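Local coordinates for protein hydroquinone dioxygenase large subunit (Pseudomonas sp., PDB 4ZXA) that forms, with a small subunit, a metal-dependent hydroquinone 1,2-dioxygenase, which opens the aromatic ring of hydroquinone using molecular oxygen, at residues Trp82-His87 with Pro253-Asn258; Ile271-Gly276 with Ile301-Tyr306; Asp73-Phe78 with Thr229-Val234. All blocks are in the same frame, centred on the assembly; numbering follows the deposited sequence.

Interaction 1: Trp82-His87 with Pro253-Asn258; sequences WVNFDH and PVFHGN. With CD (cadmium ion), chain I; H8N (4-hydroxybenzonitrile), chain J.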
loop_
_atom_site.group_PDB
_atom_site.type_symbol
_atom_site.label_atom_id
_atom_site.label_comp_id
_atom_site.label_asym_id
_atom_site.label_seq_id
_atom_site.Cartn_x
_atom_site.Cartn_y
_atom_site.Cartn_z
ATOM N N TRP E 82 -10.194 -11.233 13.214
ATOM C CA TRP E 82 -8.948 -10.483 13.109
ATOM C C TRP E 82 -9.066 -9.320 12.129
ATOM O O TRP E 82 -9.321 -9.521 10.938
ATOM C CB TRP E 82 -7.803 -11.384 12.649
ATOM C CG TRP E 82 -7.439 -12.502 13.574
ATOM C CD1 TRP E 82 -6.295 -12.617 14.315
ATOM C CD2 TRP E 82 -8.200 -13.693 13.831
ATOM N NE1 TRP E 82 -6.305 -13.795 15.028
ATOM C CE2 TRP E 82 -7.466 -14.474 14.745
ATOM C CE3 TRP E 82 -9.438 -14.167 13.381
ATOM C CZ2 TRP E 82 -7.930 -15.711 15.221
ATOM C CZ3 TRP E 82 -9.896 -15.394 13.860
ATOM C CH2 TRP E 82 -9.143 -16.150 14.765
ATOM N N VAL E 83 -8.864 -8.106 12.631
ATOM C CA VAL E 83 -8.837 -6.920 11.794
ATOM C C VAL E 83 -7.370 -6.511 11.572
ATOM O O VAL E 83 -6.695 -6.047 12.492
ATOM C CB VAL E 83 -9.603 -5.792 12.472
ATOM C CG1 VAL E 83 -9.552 -4.527 11.628
ATOM C CG2 VAL E 83 -11.054 -6.224 12.766
ATOM N N ASN E 84 -6.868 -6.713 10.358
ATOM C CA ASN E 84 -5.469 -6.458 10.083
ATOM C C ASN E 84 -5.260 -5.131 9.376
ATOM O O ASN E 84 -5.866 -4.872 8.319
ATOM C CB ASN E 84 -4.864 -7.585 9.263
ATOM C CG ASN E 84 -4.919 -8.918 9.980
ATOM O OD1 ASN E 84 -5.818 -9.725 9.742
ATOM N ND2 ASN E 84 -3.954 -9.161 10.846
ATOM N N PHE E 85 -4.418 -4.289 9.986
ATOM C CA PHE E 85 -4.092 -2.976 9.456
ATOM C C PHE E 85 -3.210 -3.213 8.264
ATOM O O PHE E 85 -3.255 -2.493 7.283
ATOM C CB PHE E 85 -3.308 -2.175 10.484
ATOM C CG PHE E 85 -4.155 -1.550 11.544
ATOM C CD1 PHE E 85 -5.254 -2.214 12.057
ATOM C CD2 PHE E 85 -3.833 -0.294 12.043
ATOM C CE1 PHE E 85 -6.039 -1.636 13.057
ATOM C CE2 PHE E 85 -4.602 0.301 13.029
ATOM C CZ PHE E 85 -5.715 -0.376 13.549
ATOM N N ASP E 86 -2.379 -4.236 8.389
ATOM C CA ASP E 86 -1.491 -4.673 7.329
ATOM C C ASP E 86 -0.929 -6.010 7.787
ATOM O O ASP E 86 -1.397 -6.570 8.769
ATOM C CB ASP E 86 -0.401 -3.632 7.003
ATOM C CG ASP E 86 0.701 -3.546 8.066
ATOM O OD1 ASP E 86 0.711 -4.344 9.039
ATOM O OD2 ASP E 86 1.587 -2.678 7.912
ATOM N N HIS E 87 0.063 -6.538 7.085
ATOM C CA HIS E 87 0.514 -7.896 7.365
ATOM C C HIS E 87 1.323 -8.037 8.656
ATOM O O HIS E 87 1.814 -9.122 8.972
ATOM C CB HIS E 87 1.268 -8.473 6.166
ATOM C CG HIS E 87 0.398 -8.694 4.970
ATOM N ND1 HIS E 87 0.166 -7.718 4.027
ATOM C CD2 HIS E 87 -0.315 -9.777 4.579
ATOM C CE1 HIS E 87 -0.647 -8.191 3.099
ATOM N NE2 HIS E 87 -0.951 -9.438 3.409
ATOM N N PRO E 253 -10.214 -0.942 3.938
ATOM C CA PRO E 253 -9.044 -0.415 4.656
ATOM C C PRO E 253 -8.276 -1.440 5.532
ATOM O O PRO E 253 -7.244 -1.099 6.094
ATOM C CB PRO E 253 -9.645 0.707 5.511
ATOM C CG PRO E 253 -10.898 1.118 4.776
ATOM C CD PRO E 253 -11.433 -0.166 4.224
ATOM N N VAL E 254 -8.767 -2.670 5.633
ATOM C CA VAL E 254 -8.086 -3.720 6.368
ATOM C C VAL E 254 -8.249 -4.986 5.583
ATOM O O VAL E 254 -9.110 -5.059 4.722
ATOM C CB VAL E 254 -8.731 -3.968 7.768
ATOM C CG1 VAL E 254 -8.539 -2.766 8.663
ATOM C CG2 VAL E 254 -10.222 -4.312 7.636
ATOM N N PHE E 255 -7.441 -5.998 5.869
ATOM C CA PHE E 255 -7.862 -7.342 5.483
ATOM C C PHE E 255 -8.392 -8.101 6.699
ATOM O O PHE E 255 -7.832 -8.048 7.806
ATOM C CB PHE E 255 -6.830 -8.119 4.635
ATOM C CG PHE E 255 -5.601 -8.588 5.382
ATOM C CD1 PHE E 255 -4.416 -7.842 5.337
ATOM C CD2 PHE E 255 -5.605 -9.809 6.070
ATOM C CE1 PHE E 255 -3.254 -8.291 5.994
ATOM C CE2 PHE E 255 -4.450 -10.272 6.751
ATOM C CZ PHE E 255 -3.271 -9.515 6.710
ATOM N N HIS E 256 -9.520 -8.761 6.492
ATOM C CA HIS E 256 -10.261 -9.340 7.599
ATOM C C HIS E 256 -10.071 -10.839 7.691
ATOM O O HIS E 256 -10.231 -11.550 6.698
ATOM C CB HIS E 256 -11.746 -9.034 7.450
ATOM C CG HIS E 256 -12.554 -9.470 8.629
ATOM N ND1 HIS E 256 -13.839 -9.947 8.509
ATOM C CD2 HIS E 256 -12.256 -9.513 9.939
ATOM C CE1 HIS E 256 -14.305 -10.259 9.701
ATOM N NE2 HIS E 256 -13.363 -10.003 10.593
ATOM N N GLY E 257 -9.718 -11.316 8.879
ATOM C CA GLY E 257 -9.693 -12.745 9.158
ATOM C C GLY E 257 -10.973 -13.148 9.876
ATOM O O GLY E 257 -11.246 -12.665 10.977
ATOM N N ASN E 258 -11.765 -14.011 9.243
ATOM C CA ASN E 258 -13.105 -14.354 9.731
ATOM C C ASN E 258 -13.144 -15.256 10.981
ATOM O O ASN E 258 -12.202 -15.993 11.243
ATOM C CB ASN E 258 -13.898 -15.016 8.599
ATOM C CG ASN E 258 -14.498 -14.011 7.619
ATOM O OD1 ASN E 258 -14.097 -12.845 7.568
ATOM N ND2 ASN E 258 -15.471 -14.467 6.836
HETATM CD CD CD I . -14.847 -10.779 6.775
HETATM N NAA H8N J . -15.395 -8.532 6.436
HETATM C CAC H8N J . -15.821 -7.533 6.078
HETATM C CAI H8N J . -16.396 -6.249 5.578
HETATM C CAF H8N J . -16.973 -6.235 4.315
HETATM C CAD H8N J . -17.517 -5.057 3.811
HETATM C CAH H8N J . -17.463 -3.921 4.604
HETATM O OAB H8N J . -17.983 -2.753 4.115
HETATM C CAE H8N J . -16.885 -3.932 5.869
HETATM C CAG H8N J . -16.348 -5.112 6.363
#

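Interaction 2: Ile271-Gly276 with Ile301-Tyr306; sequences IVWDVG and IRHQGY. With CD (cadmium ion), chain I.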
loop_
_atom_site.group_PDB
_atom_site.type_symbol
_atom_site.label_atom_id
_atom_site.label_comp_id
_atom_site.label_asym_id
_atom_site.label_seq_id
_atom_site.Cartn_x
_atom_site.Cartn_y
_atom_site.Cartn_z
ATOM N N ILE E 271 -17.554 -5.748 -6.971
ATOM C CA ILE E 271 -16.449 -5.762 -6.021
ATOM C C ILE E 271 -15.604 -7.020 -6.235
ATOM O O ILE E 271 -16.135 -8.107 -6.525
ATOM C CB ILE E 271 -16.965 -5.746 -4.547
ATOM C CG1 ILE E 271 -17.756 -4.460 -4.251
ATOM C CG2 ILE E 271 -15.806 -5.909 -3.561
ATOM C CD1 ILE E 271 -18.335 -4.387 -2.851
ATOM N N VAL E 272 -14.289 -6.889 -6.092
ATOM C CA VAL E 272 -13.427 -8.063 -6.163
ATOM C C VAL E 272 -12.828 -8.445 -4.801
ATOM O O VAL E 272 -12.224 -7.615 -4.101
ATOM C CB VAL E 272 -12.300 -7.889 -7.191
ATOM C CG1 VAL E 272 -11.336 -9.090 -7.137
ATOM C CG2 VAL E 272 -12.876 -7.721 -8.567
ATOM N N TRP E 273 -12.983 -9.715 -4.439
ATOM C CA TRP E 273 -12.441 -10.212 -3.183
ATOM C C TRP E 273 -11.257 -11.168 -3.354
ATOM O O TRP E 273 -11.372 -12.190 -4.025
ATOM C CB TRP E 273 -13.545 -10.870 -2.354
ATOM C CG TRP E 273 -14.570 -9.900 -1.878
ATOM C CD1 TRP E 273 -15.715 -9.544 -2.526
ATOM C CD2 TRP E 273 -14.550 -9.142 -0.658
ATOM N NE1 TRP E 273 -16.414 -8.630 -1.785
ATOM C CE2 TRP E 273 -15.722 -8.363 -0.633
ATOM C CE3 TRP E 273 -13.663 -9.061 0.421
ATOM C CZ2 TRP E 273 -16.028 -7.503 0.425
ATOM C CZ3 TRP E 273 -13.965 -8.204 1.474
ATOM C CH2 TRP E 273 -15.130 -7.434 1.465
ATOM N N ASP E 274 -10.117 -10.815 -2.760
ATOM C CA ASP E 274 -9.008 -11.749 -2.590
ATOM C C ASP E 274 -9.338 -12.630 -1.403
ATOM O O ASP E 274 -9.565 -12.122 -0.302
ATOM C CB ASP E 274 -7.715 -11.004 -2.259
ATOM C CG ASP E 274 -6.739 -10.968 -3.417
ATOM O OD1 ASP E 274 -7.178 -11.021 -4.593
ATOM O OD2 ASP E 274 -5.522 -10.873 -3.150
ATOM N N VAL E 275 -9.357 -13.939 -1.595
ATOM C CA VAL E 275 -9.673 -14.818 -0.486
ATOM C C VAL E 275 -8.558 -15.791 -0.225
ATOM O O VAL E 275 -8.153 -16.539 -1.114
ATOM C CB VAL E 275 -10.978 -15.580 -0.720
ATOM C CG1 VAL E 275 -11.259 -16.518 0.456
ATOM C CG2 VAL E 275 -12.125 -14.587 -0.947
ATOM N N GLY E 276 -8.060 -15.779 1.008
ATOM C CA GLY E 276 -6.962 -16.650 1.376
ATOM C C GLY E 276 -7.098 -17.353 2.712
ATOM O O GLY E 276 -8.096 -17.214 3.431
ATOM N N ILE E 301 -11.329 -18.267 6.432
ATOM C CA ILE E 301 -10.514 -17.546 5.470
ATOM C C ILE E 301 -10.308 -16.116 5.936
ATOM O O ILE E 301 -10.915 -15.665 6.904
ATOM C CB ILE E 301 -11.125 -17.588 4.014
ATOM C CG1 ILE E 301 -12.596 -17.150 3.994
ATOM C CG2 ILE E 301 -11.006 -18.984 3.401
ATOM C CD1 ILE E 301 -12.806 -15.654 4.103
ATOM N N ARG E 302 -9.425 -15.414 5.248
ATOM C CA ARG E 302 -9.304 -13.968 5.391
ATOM C C ARG E 302 -9.461 -13.385 3.988
ATOM O O ARG E 302 -9.258 -14.084 2.986
ATOM C CB ARG E 302 -7.934 -13.607 5.948
ATOM C CG ARG E 302 -6.817 -13.988 5.008
ATOM C CD ARG E 302 -5.470 -13.836 5.663
ATOM N NE ARG E 302 -4.555 -13.122 4.781
ATOM C CZ ARG E 302 -3.244 -13.021 4.987
ATOM N NH1 ARG E 302 -2.686 -13.606 6.044
ATOM N NH2 ARG E 302 -2.488 -12.339 4.127
ATOM N N HIS E 303 -9.820 -12.113 3.900
ATOM C CA HIS E 303 -10.152 -11.541 2.605
ATOM C C HIS E 303 -10.088 -10.018 2.627
ATOM O O HIS E 303 -10.029 -9.415 3.688
ATOM C CB HIS E 303 -11.537 -12.022 2.170
ATOM C CG HIS E 303 -12.625 -11.696 3.151
ATOM N ND1 HIS E 303 -13.916 -12.117 2.984
ATOM C CD2 HIS E 303 -12.595 -10.975 4.293
ATOM C CE1 HIS E 303 -14.656 -11.673 3.996
ATOM N NE2 HIS E 303 -13.875 -10.975 4.792
ATOM N N GLN E 304 -10.086 -9.407 1.448
ATOM C CA GLN E 304 -10.029 -7.958 1.323
ATOM C C GLN E 304 -10.717 -7.637 0.010
ATOM O O GLN E 304 -10.614 -8.409 -0.947
ATOM C CB GLN E 304 -8.569 -7.472 1.318
ATOM C CG GLN E 304 -8.403 -5.957 1.397
ATOM C CD GLN E 304 -6.958 -5.510 1.638
ATOM O OE1 GLN E 304 -6.008 -6.173 1.226
ATOM N NE2 GLN E 304 -6.794 -4.378 2.315
ATOM N N GLY E 305 -11.446 -6.527 -0.044
ATOM C CA GLY E 305 -12.221 -6.197 -1.229
ATOM C C GLY E 305 -11.686 -5.022 -2.034
ATOM O O GLY E 305 -10.982 -4.154 -1.510
ATOM N N TYR E 306 -12.027 -5.002 -3.319
ATOM C CA TYR E 306 -11.626 -3.924 -4.210
ATOM C C TYR E 306 -12.837 -3.462 -5.000
ATOM O O TYR E 306 -13.529 -4.267 -5.628
ATOM C CB TYR E 306 -10.502 -4.383 -5.149
ATOM C CG TYR E 306 -9.251 -4.767 -4.397
ATOM C CD1 TYR E 306 -9.195 -5.958 -3.682
ATOM C CD2 TYR E 306 -8.139 -3.936 -4.379
ATOM C CE1 TYR E 306 -8.072 -6.319 -2.989
ATOM C CE2 TYR E 306 -7.003 -4.292 -3.684
ATOM C CZ TYR E 306 -6.979 -5.492 -2.983
ATOM O OH TYR E 306 -5.865 -5.882 -2.264
HETATM CD CD CD I . -14.847 -10.779 6.775
HETATM O O HOH W 1 -5.752 -8.357 -1.333
#

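Interaction 3: Asp73-Phe78 with Thr229-Val234; sequences DVAWGF and TWNPSV. With H8N (4-hydroxybenzonitrile), chain J.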
loop_
_atom_site.group_PDB
_atom_site.type_symbol
_atom_site.label_atom_id
_atom_site.label_comp_id
_atom_site.label_asym_id
_atom_site.label_seq_id
_atom_site.Cartn_x
_atom_site.Cartn_y
_atom_site.Cartn_z
ATOM N N ASP E 73 -11.614 0.130 12.744
ATOM C CA ASP E 73 -11.567 -0.655 13.979
ATOM C C ASP E 73 -12.363 0.019 15.091
ATOM O O ASP E 73 -13.020 -0.649 15.890
ATOM C CB ASP E 73 -10.131 -0.902 14.448
ATOM C CG ASP E 73 -9.912 -2.325 14.950
ATOM O OD1 ASP E 73 -10.880 -3.128 14.998
ATOM O OD2 ASP E 73 -8.756 -2.646 15.297
ATOM N N VAL E 74 -12.307 1.346 15.130
ATOM C CA VAL E 74 -12.992 2.093 16.173
ATOM C C VAL E 74 -14.484 2.141 15.911
ATOM O O VAL E 74 -15.284 1.976 16.834
ATOM C CB VAL E 74 -12.455 3.525 16.312
ATOM C CG1 VAL E 74 -13.509 4.425 16.934
ATOM C CG2 VAL E 74 -11.188 3.521 17.132
ATOM N N ALA E 75 -14.848 2.358 14.649
ATOM C CA ALA E 75 -16.243 2.504 14.275
ATOM C C ALA E 75 -16.969 1.172 14.416
ATOM O O ALA E 75 -18.168 1.144 14.695
ATOM C CB ALA E 75 -16.371 3.035 12.850
ATOM N N TRP E 76 -16.240 0.078 14.210
ATOM C CA TRP E 76 -16.832 -1.262 14.230
ATOM C C TRP E 76 -16.777 -1.894 15.616
ATOM O O TRP E 76 -17.242 -3.007 15.811
ATOM C CB TRP E 76 -16.119 -2.193 13.239
ATOM C CG TRP E 76 -16.142 -1.732 11.820
ATOM C CD1 TRP E 76 -16.918 -0.742 11.293
ATOM C CD2 TRP E 76 -15.330 -2.227 10.747
ATOM N NE1 TRP E 76 -16.643 -0.597 9.955
ATOM C CE2 TRP E 76 -15.671 -1.490 9.595
ATOM C CE3 TRP E 76 -14.346 -3.211 10.646
ATOM C CZ2 TRP E 76 -15.078 -1.724 8.360
ATOM C CZ3 TRP E 76 -13.751 -3.436 9.431
ATOM C CH2 TRP E 76 -14.115 -2.695 8.300
ATOM N N GLY E 77 -16.184 -1.201 16.580
ATOM C CA GLY E 77 -16.042 -1.764 17.911
ATOM C C GLY E 77 -15.172 -3.000 17.879
ATOM O O GLY E 77 -15.379 -3.949 18.641
ATOM N N PHE E 78 -14.186 -2.978 16.985
ATOM C CA PHE E 78 -13.236 -4.078 16.810
ATOM C C PHE E 78 -13.822 -5.290 16.100
ATOM O O PHE E 78 -13.178 -6.330 15.993
ATOM C CB PHE E 78 -12.534 -4.425 18.130
ATOM C CG PHE E 78 -11.760 -3.269 18.697
ATOM C CD1 PHE E 78 -10.525 -2.917 18.153
ATOM C CD2 PHE E 78 -12.277 -2.503 19.729
ATOM C CE1 PHE E 78 -9.796 -1.829 18.648
ATOM C CE2 PHE E 78 -11.568 -1.420 20.231
ATOM C CZ PHE E 78 -10.320 -1.078 19.690
ATOM N N THR E 229 -17.353 5.170 3.523
ATOM C CA THR E 229 -17.128 3.927 2.792
ATOM C C THR E 229 -16.744 2.764 3.708
ATOM O O THR E 229 -16.252 2.964 4.811
ATOM C CB THR E 229 -16.038 4.091 1.736
ATOM O OG1 THR E 229 -14.796 4.382 2.390
ATOM C CG2 THR E 229 -16.391 5.209 0.799
ATOM N N TRP E 230 -16.980 1.549 3.232
ATOM C CA TRP E 230 -16.689 0.342 3.998
ATOM C C TRP E 230 -17.186 0.451 5.437
ATOM O O TRP E 230 -16.404 0.372 6.404
ATOM C CB TRP E 230 -15.211 0.039 3.931
ATOM C CG TRP E 230 -14.700 0.013 2.514
ATOM C CD1 TRP E 230 -14.075 1.026 1.852
ATOM C CD2 TRP E 230 -14.784 -1.079 1.596
ATOM N NE1 TRP E 230 -13.747 0.631 0.577
ATOM C CE2 TRP E 230 -14.178 -0.658 0.393
ATOM C CE3 TRP E 230 -15.307 -2.373 1.668
ATOM C CZ2 TRP E 230 -14.073 -1.495 -0.721
ATOM C CZ3 TRP E 230 -15.208 -3.201 0.568
ATOM C CH2 TRP E 230 -14.590 -2.763 -0.610
ATOM N N ASN E 231 -18.498 0.642 5.570
ATOM C CA ASN E 231 -19.118 0.752 6.876
ATOM C C ASN E 231 -20.525 0.165 6.955
ATOM O O ASN E 231 -21.515 0.886 6.857
ATOM C CB ASN E 231 -19.119 2.201 7.344
ATOM C CG ASN E 231 -19.315 2.316 8.844
ATOM O OD1 ASN E 231 -18.634 1.647 9.622
ATOM N ND2 ASN E 231 -20.262 3.145 9.256
ATOM N N PRO E 232 -20.604 -1.156 7.134
ATOM C CA PRO E 232 -21.900 -1.830 7.254
ATOM C C PRO E 232 -22.747 -1.140 8.320
ATOM O O PRO E 232 -22.291 -0.988 9.458
ATOM C CB PRO E 232 -21.521 -3.251 7.696
ATOM C CG PRO E 232 -20.099 -3.438 7.175
ATOM C CD PRO E 232 -19.467 -2.077 7.327
ATOM N N SER E 233 -23.956 -0.723 7.944
ATOM C CA SER E 233 -24.855 -0.020 8.842
ATOM C C SER E 233 -26.261 -0.639 8.739
ATOM O O SER E 233 -26.744 -0.911 7.634
ATOM C CB SER E 233 -24.871 1.468 8.484
ATOM O OG SER E 233 -25.631 2.215 9.415
ATOM N N VAL E 234 -26.911 -0.867 9.881
ATOM C CA VAL E 234 -28.149 -1.648 9.918
ATOM C C VAL E 234 -29.340 -0.914 9.284
ATOM O O VAL E 234 -29.644 0.217 9.665
ATOM C CB VAL E 234 -28.539 -2.032 11.368
ATOM C CG1 VAL E 234 -29.894 -2.695 11.387
ATOM C CG2 VAL E 234 -27.499 -2.941 11.988
HETATM N NAA H8N J . -15.395 -8.532 6.436
HETATM C CAC H8N J . -15.821 -7.533 6.078
HETATM C CAI H8N J . -16.396 -6.249 5.578
HETATM C CAF H8N J . -16.973 -6.235 4.315
HETATM C CAD H8N J . -17.517 -5.057 3.811
HETATM C CAH H8N J . -17.463 -3.921 4.604
HETATM O OAB H8N J . -17.983 -2.753 4.115
HETATM C CAE H8N J . -16.885 -3.932 5.869
HETATM C CAG H8N J . -16.348 -5.112 6.363
#

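Interaction 1: Trp82-His87 with Pro253-Asn258
Trp82 and Gly257 face each other as an antiparallel hydrogen-bonded pair. Gly257 N to Trp82 O is 2.8 Å. Trp82 N returns a bond to Gly257 O. Asn84 and Phe255 form the next hydrogen-bonded pair. Their bond from Asn84 N to Phe255 O is 3.0 Å, and Phe255 N returns one to Asn84 O. Val83 and His256 sit between them as a non-hydrogen-bonded pair.

Side-chain contacts flank the backbone pairing. On the face of Asn84, the CB of that residue lies over the centre of the Phe255 ring, 3.6 Å from the centroid, a CH-pi contact. The ring of Phe255 gets there with CG between its backbone N and carbonyl carbon (chi1 72°). Val83, on the opposite face, meets Val254 CG1 with its CG1 at 3.6 Å.

His256 on the strand and Asn258 just past its end bind the metal. His256 ND1 is 2.2 Å from cadmium and Asn258 OD1 is 2.3 Å from it. The nitrile NAA of 4-hydroxybenzonitrile takes another position, 2.3 Å from the metal. On the side of the His256 ring away from the metal, NE2 is hydrogen-bonded to Tyr80 O.

Strand 82-84 continues the sheet to strand 89-93, and strand 251-257 continues it to strand 301-307. Helix 63-75 packs on Val83 and Phe85.

Interaction 2: Ile271-Gly276 with Ile301-Tyr306
This is an antiparallel pairing of two neighbouring strands, 270-277 and 301-307, in the large sheet that carries both metal-binding histidines. Trp273 and His303 lie on its inner, pocket-lining face. Six backbone hydrogen bonds join Val272 with Tyr306, Asp274 with Gln304 and Gly276 with Arg302. Gly276 N to Arg302 O is 2.9 Å.

His303 NE2 binds cadmium at 2.2 Å. Its CG sits between the backbone N and the carbonyl carbon (chi1 57°), which stands the imidazole up from the sheet toward the metal. Trp273 lies beside it. The two rings are oblique, with planes at 41°, and Trp273 CZ3 is above the centre of the imidazole. The indole also lies over Gly305, whose CA is 3.7 Å from the centroid of the six-membered ring, a CH-pi contact. Farther along this face, Val275 CG1 packs on Ile301 CB at 3.7 Å.

The other face is more polar. A water lies in the plane of the Tyr306 ring, at its edge, 2.6 Å from Tyr306 OH. It donates to Asp274 OD2 at 3.1 Å and only weakly to Gln304 OE1. Gln304 NE2 is hydrogen-bonded to Leu252 O.

Strand 283-290 pairs with the far side of strand 270-277, and strand 251-257 with the far side of strand 301-307. Met297 of strand 293-297 touches Trp273, Val275 and His303.

Interaction 3: Asp73-Phe78 with Thr229-Val234
Trp76 reaches Asn231 and Trp230 with one edge of its indole. The ring has CG anti to its carbonyl carbon, and the second torsion turns the NE1 edge toward the loop 229-234. Trp76 NE1 gives a weak hydrogen bond to Asn231 OD1, 3.0 Å long and bent to 134°. The indole and the amide are nearly coplanar, 11° apart, and the oxygen meets the ring at its edge, in its plane. Farther along this edge, Trp76 CZ2 is 3.2 Å from Trp230 O.

Asn231 extends its amide with CG opposite the backbone N (chi1 -161°), which brings OD1 to the indole. Its backbone N is hydrogen-bonded to Thr246 OG1. Arg72 NE is hydrogen-bonded to Trp230 O, so that oxygen has a polar partner, while the indole carbon only packs on it.

The ligand lies among these side chains. Pro232 CD is 3.5 Å from ring atom CAE of 4-hydroxybenzonitrile, and Trp76 CZ2 is 3.8 Å from the same atom. The phenol oxygen OAB is 3.6 Å from Trp230 CE3, and the ligand is also hydrogen-bonded to Glu248 OE2. Trp230 NE1 is hydrogen-bonded to Glu249 O.

Helix 63-75 ends at Ala75, and Gly77, at positive phi, closes a Schellman motif just after Trp76. The arrangement is a wall of an aromatic ligand pocket, made by a helix end and a loop around the phenol end of the bound 4-hydroxybenzonitrile.

The three contacts surround one bound ligand. Interactions 1 and 2 lie in the same eight-stranded antiparallel sheet, with centres about 10 Å apart. Strands 251-257 and 301-307 are neighbours there and bring His256 and His303 to the cadmium, with Asn258 just past the end of strand 251-257; Glu262 completes the protein ligands. Interaction 3 has its centre about 13 Å from that of interaction 1 and 17 Å from that of interaction 2, and lines the pocket round the phenol end. Along the chain, interactions 1 and 3 interleave: 73-78, 82-87, 229-234, then 253-258; interaction 2 follows both. The N-terminal region thus joins the cupin-like metal site to build the pocket.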